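ThiJ/PfpI family protein (Pseudomonas syringae pv. tomato, PDB 3EWN) is of unknown function but belongs to the DJ-1/PfpI family of the class I glutamine amidotransferase-like superfamily, whose members share an open, largely parallel alpha/beta fold. Local coordinates at residues A27-P32 and L88-G93; I54-K59 and V73-F78. One frame throughout, in Å; residues are numbered along the deposited sequence.

Contact 1: A27-P32 and L88-G93; sequences AMLVYP and LFAPGG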
loop_
_atom_site.group_PDB
_atom_site.type_symbol
_atom_site.label_atom_id
_atom_site.label_comp_id
_atom_site.label_asym_id
_atom_site.label_seq_id
_atom_site.Cartn_x
_atom_site.Cartn_y
_atom_site.Cartn_z
ATOM N N ALA A 27 -7.314 14.910 -5.477
ATOM C CA ALA A 27 -6.109 15.477 -4.882
ATOM C C ALA A 27 -5.745 14.724 -3.606
ATOM O O ALA A 27 -6.550 14.628 -2.679
ATOM C CB ALA A 27 -6.317 16.960 -4.572
HETATM N N MSE A 28 -4.523 14.200 -3.566
HETATM C CA MSE A 28 -4.042 13.455 -2.411
HETATM C C MSE A 28 -2.850 14.176 -1.791
HETATM O O MSE A 28 -1.795 14.301 -2.406
HETATM C CB MSE A 28 -3.649 12.039 -2.842
HETATM C CG MSE A 28 -4.774 11.307 -3.591
HETATM SE SE MSE A 28 -4.370 9.499 -4.122
HETATM C CE MSE A 28 -4.817 8.594 -2.501
ATOM N N LEU A 29 -3.037 14.662 -0.570
ATOM C CA LEU A 29 -1.991 15.377 0.140
ATOM C C LEU A 29 -0.877 14.439 0.589
ATOM O O LEU A 29 -1.140 13.319 1.019
ATOM C CB LEU A 29 -2.579 16.073 1.372
ATOM C CG LEU A 29 -1.601 16.791 2.304
ATOM C CD1 LEU A 29 -1.121 18.082 1.658
ATOM C CD2 LEU A 29 -2.296 17.092 3.632
ATOM N N VAL A 30 0.366 14.895 0.464
ATOM C CA VAL A 30 1.513 14.122 0.931
ATOM C C VAL A 30 2.380 15.103 1.703
ATOM O O VAL A 30 2.363 16.298 1.424
ATOM C CB VAL A 30 2.347 13.479 -0.219
ATOM C CG1 VAL A 30 1.504 12.453 -0.952
ATOM C CG2 VAL A 30 2.881 14.547 -1.167
ATOM N N TYR A 31 3.122 14.601 2.682
ATOM C CA TYR A 31 3.974 15.450 3.501
ATOM C C TYR A 31 5.051 14.612 4.159
ATOM O O TYR A 31 4.926 13.391 4.255
ATOM C CB TYR A 31 3.129 16.169 4.563
ATOM C CG TYR A 31 2.216 15.260 5.361
ATOM C CD1 TYR A 31 2.700 14.517 6.438
ATOM C CD2 TYR A 31 0.869 15.132 5.030
ATOM C CE1 TYR A 31 1.860 13.667 7.167
ATOM C CE2 TYR A 31 0.022 14.283 5.750
ATOM C CZ TYR A 31 0.526 13.558 6.816
ATOM O OH TYR A 31 -0.301 12.727 7.529
ATOM N N PRO A 32 6.136 15.253 4.612
ATOM C CA PRO A 32 7.217 14.505 5.257
ATOM C C PRO A 32 6.711 13.731 6.468
ATOM O O PRO A 32 5.928 14.250 7.258
ATOM C CB PRO A 32 8.206 15.602 5.653
ATOM C CG PRO A 32 7.979 16.664 4.608
ATOM C CD PRO A 32 6.471 16.683 4.506
ATOM N N LEU A 88 -10.890 15.185 -2.116
ATOM C CA LEU A 88 -9.757 15.781 -1.408
ATOM C C LEU A 88 -9.411 14.683 -0.414
ATOM O O LEU A 88 -10.298 14.168 0.261
ATOM C CB LEU A 88 -10.169 17.054 -0.663
ATOM C CG LEU A 88 -9.074 17.707 0.198
ATOM C CD1 LEU A 88 -7.859 18.083 -0.661
ATOM C CD2 LEU A 88 -9.639 18.937 0.879
ATOM N N PHE A 89 -8.136 14.318 -0.323
ATOM C CA PHE A 89 -7.728 13.230 0.563
ATOM C C PHE A 89 -6.469 13.526 1.362
ATOM O O PHE A 89 -5.535 14.133 0.848
ATOM C CB PHE A 89 -7.492 11.967 -0.277
ATOM C CG PHE A 89 -6.804 10.854 0.468
ATOM C CD1 PHE A 89 -7.543 9.891 1.150
ATOM C CD2 PHE A 89 -5.416 10.769 0.488
ATOM C CE1 PHE A 89 -6.908 8.858 1.839
ATOM C CE2 PHE A 89 -4.769 9.742 1.175
ATOM C CZ PHE A 89 -5.517 8.784 1.852
ATOM N N ALA A 90 -6.443 13.071 2.616
ATOM C CA ALA A 90 -5.269 13.256 3.464
ATOM C C ALA A 90 -4.881 11.956 4.155
ATOM O O ALA A 90 -5.721 11.300 4.776
ATOM C CB ALA A 90 -5.528 14.329 4.512
ATOM N N PRO A 91 -3.603 11.554 4.033
ATOM C CA PRO A 91 -3.105 10.327 4.661
ATOM C C PRO A 91 -2.639 10.642 6.078
ATOM O O PRO A 91 -2.557 11.816 6.466
ATOM C CB PRO A 91 -1.946 9.927 3.757
ATOM C CG PRO A 91 -1.356 11.264 3.397
ATOM C CD PRO A 91 -2.606 12.097 3.091
ATOM N N GLY A 92 -2.320 9.594 6.832
ATOM C CA GLY A 92 -1.864 9.759 8.201
ATOM C C GLY A 92 -0.367 9.615 8.433
ATOM O O GLY A 92 0.444 9.708 7.511
ATOM N N GLY A 93 -0.021 9.362 9.691
ATOM C CA GLY A 93 1.359 9.228 10.122
ATOM C C GLY A 93 1.375 9.666 11.576
ATOM O O GLY A 93 0.333 9.626 12.230
#
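With chi1 at 168°, Phe89 swings its ring away from its own backbone N and meets Met28, whose chain bends at chi3 (84°) to bring the methyl over the ring. CE of this selenomethionine lies above one face, toward the rim, 4.1 Å from the ring centroid: a CH-pi contact. The two backbones run parallel and in register here. Phe89 N donates to Ala27 O at 2.9 Å, with a bent N-H...O angle of 139°. Leu29 N gives a straighter bond to Phe89 O, also 2.9 Å. Beyond Leu29 and Ala90 the chains diverge, and the side chain of Tyr31 reaches across. Its OH donates to Pro91 O at 2.7 Å, coming from above the carbonyl plane. Its ring also passes alongside the proline, with CE2 4.1 Å from Pro91 CG. The hydroxyl is further bonded to Thr97 OG1, so two partners fix the buried phenol. Gly93 O bonds to Ser125 OG and to a glycerol, probably from the crystallisation liquor. Strands 25-29 and 87-90 are neighbours inside the main sheet. Met28 packs against His43 and Phe46 of helix 36-46, while Leu29, Leu88 and Ala90 touch Met110 of helix 104-114 on the opposite face.

Contact 2: I54-K59 and V73-F78; sequences IYIVAK and VPTATF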
loop_
_atom_site.group_PDB
_atom_site.type_symbol
_atom_site.label_atom_id
_atom_site.label_comp_id
_atom_site.label_asym_id
_atom_site.label_seq_id
_atom_site.Cartn_x
_atom_site.Cartn_y
_atom_site.Cartn_z
ATOM N N ILE A 54 -5.263 12.067 -10.954
ATOM C CA ILE A 54 -4.840 12.099 -9.558
ATOM C C ILE A 54 -3.688 13.080 -9.371
ATOM O O ILE A 54 -2.712 13.056 -10.125
ATOM C CB ILE A 54 -4.369 10.707 -9.084
ATOM C CG1 ILE A 54 -5.519 9.704 -9.185
ATOM C CG2 ILE A 54 -3.872 10.787 -7.641
ATOM C CD1 ILE A 54 -5.106 8.270 -8.904
ATOM N N TYR A 55 -3.807 13.944 -8.371
ATOM C CA TYR A 55 -2.768 14.922 -8.077
ATOM C C TYR A 55 -2.140 14.605 -6.722
ATOM O O TYR A 55 -2.848 14.473 -5.725
ATOM C CB TYR A 55 -3.371 16.327 -8.039
ATOM C CG TYR A 55 -4.118 16.703 -9.297
ATOM C CD1 TYR A 55 -3.448 17.225 -10.400
ATOM C CD2 TYR A 55 -5.495 16.503 -9.396
ATOM C CE1 TYR A 55 -4.130 17.541 -11.578
ATOM C CE2 TYR A 55 -6.187 16.814 -10.570
ATOM C CZ TYR A 55 -5.497 17.331 -11.655
ATOM O OH TYR A 55 -6.171 17.635 -12.817
ATOM N N ILE A 56 -0.816 14.460 -6.697
ATOM C CA ILE A 56 -0.092 14.194 -5.456
ATOM C C ILE A 56 0.363 15.584 -5.022
ATOM O O ILE A 56 1.353 16.111 -5.524
ATOM C CB ILE A 56 1.114 13.270 -5.714
ATOM C CG1 ILE A 56 0.640 11.999 -6.429
ATOM C CG2 ILE A 56 1.792 12.901 -4.401
ATOM C CD1 ILE A 56 -0.443 11.216 -5.673
ATOM N N VAL A 57 -0.385 16.173 -4.090
ATOM C CA VAL A 57 -0.145 17.537 -3.633
ATOM C C VAL A 57 0.679 17.716 -2.369
ATOM O O VAL A 57 0.448 17.047 -1.364
ATOM C CB VAL A 57 -1.488 18.257 -3.415
ATOM C CG1 VAL A 57 -1.259 19.742 -3.196
ATOM C CG2 VAL A 57 -2.400 18.018 -4.601
ATOM N N ALA A 58 1.617 18.656 -2.423
ATOM C CA ALA A 58 2.474 18.961 -1.281
ATOM C C ALA A 58 2.789 20.451 -1.246
ATOM O O ALA A 58 2.486 21.180 -2.191
ATOM C CB ALA A 58 3.763 18.158 -1.366
ATOM N N LYS A 59 3.400 20.899 -0.153
ATOM C CA LYS A 59 3.761 22.307 0.009
ATOM C C LYS A 59 4.682 22.747 -1.131
ATOM O O LYS A 59 4.645 23.899 -1.569
ATOM C CB LYS A 59 4.444 22.512 1.365
ATOM C CG LYS A 59 4.498 23.955 1.850
ATOM C CD LYS A 59 4.909 24.018 3.318
ATOM C CE LYS A 59 4.870 25.446 3.842
ATOM N NZ LYS A 59 5.178 25.524 5.297
ATOM N N VAL A 73 7.491 11.610 -5.006
ATOM C CA VAL A 73 7.613 12.902 -5.678
ATOM C C VAL A 73 6.241 13.526 -5.929
ATOM O O VAL A 73 5.406 12.946 -6.616
ATOM C CB VAL A 73 8.329 12.774 -7.044
ATOM C CG1 VAL A 73 8.588 14.166 -7.616
ATOM C CG2 VAL A 73 9.639 12.010 -6.886
ATOM N N PRO A 74 5.989 14.714 -5.359
ATOM C CA PRO A 74 4.695 15.377 -5.558
ATOM C C PRO A 74 4.538 15.779 -7.022
ATOM O O PRO A 74 5.533 15.939 -7.728
ATOM C CB PRO A 74 4.786 16.607 -4.653
ATOM C CG PRO A 74 5.790 16.209 -3.606
ATOM C CD PRO A 74 6.823 15.455 -4.398
ATOM N N THR A 75 3.299 15.949 -7.473
ATOM C CA THR A 75 3.050 16.356 -8.855
ATOM C C THR A 75 2.315 17.689 -8.899
ATOM O O THR A 75 2.036 18.223 -9.975
ATOM C CB THR A 75 2.226 15.310 -9.628
ATOM O OG1 THR A 75 0.981 15.080 -8.958
ATOM C CG2 THR A 75 3.001 14.005 -9.748
ATOM N N ALA A 76 2.012 18.226 -7.723
ATOM C CA ALA A 76 1.322 19.502 -7.616
ATOM C C ALA A 76 1.608 20.140 -6.267
ATOM O O ALA A 76 1.957 19.452 -5.307
ATOM C CB ALA A 76 -0.184 19.300 -7.788
ATOM N N THR A 77 1.472 21.460 -6.206
ATOM C CA THR A 77 1.674 22.209 -4.972
ATOM C C THR A 77 0.318 22.792 -4.612
ATOM O O THR A 77 -0.630 22.672 -5.387
ATOM C CB THR A 77 2.669 23.367 -5.164
ATOM O OG1 THR A 77 2.138 24.303 -6.110
ATOM C CG2 THR A 77 4.004 22.841 -5.674
ATOM N N PHE A 78 0.217 23.416 -3.445
ATOM C CA PHE A 78 -1.046 24.006 -3.025
ATOM C C PHE A 78 -1.493 25.051 -4.041
ATOM O O PHE A 78 -2.675 25.387 -4.122
ATOM C CB PHE A 78 -0.908 24.660 -1.647
ATOM C CG PHE A 78 -0.437 23.721 -0.573
ATOM C CD1 PHE A 78 -0.765 22.370 -0.618
ATOM C CD2 PHE A 78 0.316 24.195 0.497
ATOM C CE1 PHE A 78 -0.351 21.503 0.391
ATOM C CE2 PHE A 78 0.735 23.335 1.512
ATOM C CZ PHE A 78 0.402 21.987 1.457
HETATM O O HOH W 1 0.079 12.772 -10.511
#
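The short, weakly bonded strand 76-77 runs beside strand 53-58 at the edge of the main sheet, with Val57 and Ala76 paired in parallel. Bonding is concentrated at Ile56. Its carbonyl O takes two backbone donors. Thr75 N lies in the carbonyl plane at 2.8 Å from Ile56 O. Ala76 N approaches Ile56 O from above that plane, at 3.1 Å. Ile56 N is gripped by a side chain instead: it donates to Thr75 OG1 at 3.0 Å, nearly straight at 164°. Thr75 places this oxygen between its own backbone N and carbonyl carbon (chi1 58°), where it stands in for a backbone acceptor. A water links the same OG1 to Ile54 O. Further along, Ala58 N donates to Ala76 O at 3.0 Å. Ala58 CB rests on the Pro74 ring, 3.6 Å from CG. At the far end the Phe78 ring lies against the backbone of Ala58 and Lys59. Lys59 CA sits over its face, 3.8 Å from the centroid, in a CH-pi contact, while Val57 CG1 meets the ring edge near CD1 at 3.7 Å. Phe78 also stacks on Phe109, and Lys59 NZ reaches Asp103 in a salt bridge. Val73, on the preceding strand 71-73, pairs antiparallel with a strand of the second subunit, so that sheet crosses the interface. Within the chain, strand 76-77 edges the mainly parallel, helix-flanked sheet of the DJ-1/PfpI alpha/beta fold.

Overall arrangement
Both contacts join parallel strands of one sheet, and strands 25-29 and 53-58 lie side by side in it. The centres of the two contacts are about 9 Å apart. Met28 N to Tyr55 O and Val30 N to Val57 O, both probable hydrogen bonds, tie contact 1 to contact 2. Contact 2 is nested in the chain loop that contact 1 closes. Contact 1 is fully buried near the centre of the chain. Contact 2 is only partly buried, lies farther out and reaches the second subunit. Both have apolar packing and a CH-pi contact. They differ in their polar side chains: a phenol bonded to a carbonyl in contact 1, a threonine hydroxyl and a bridging water in contact 2.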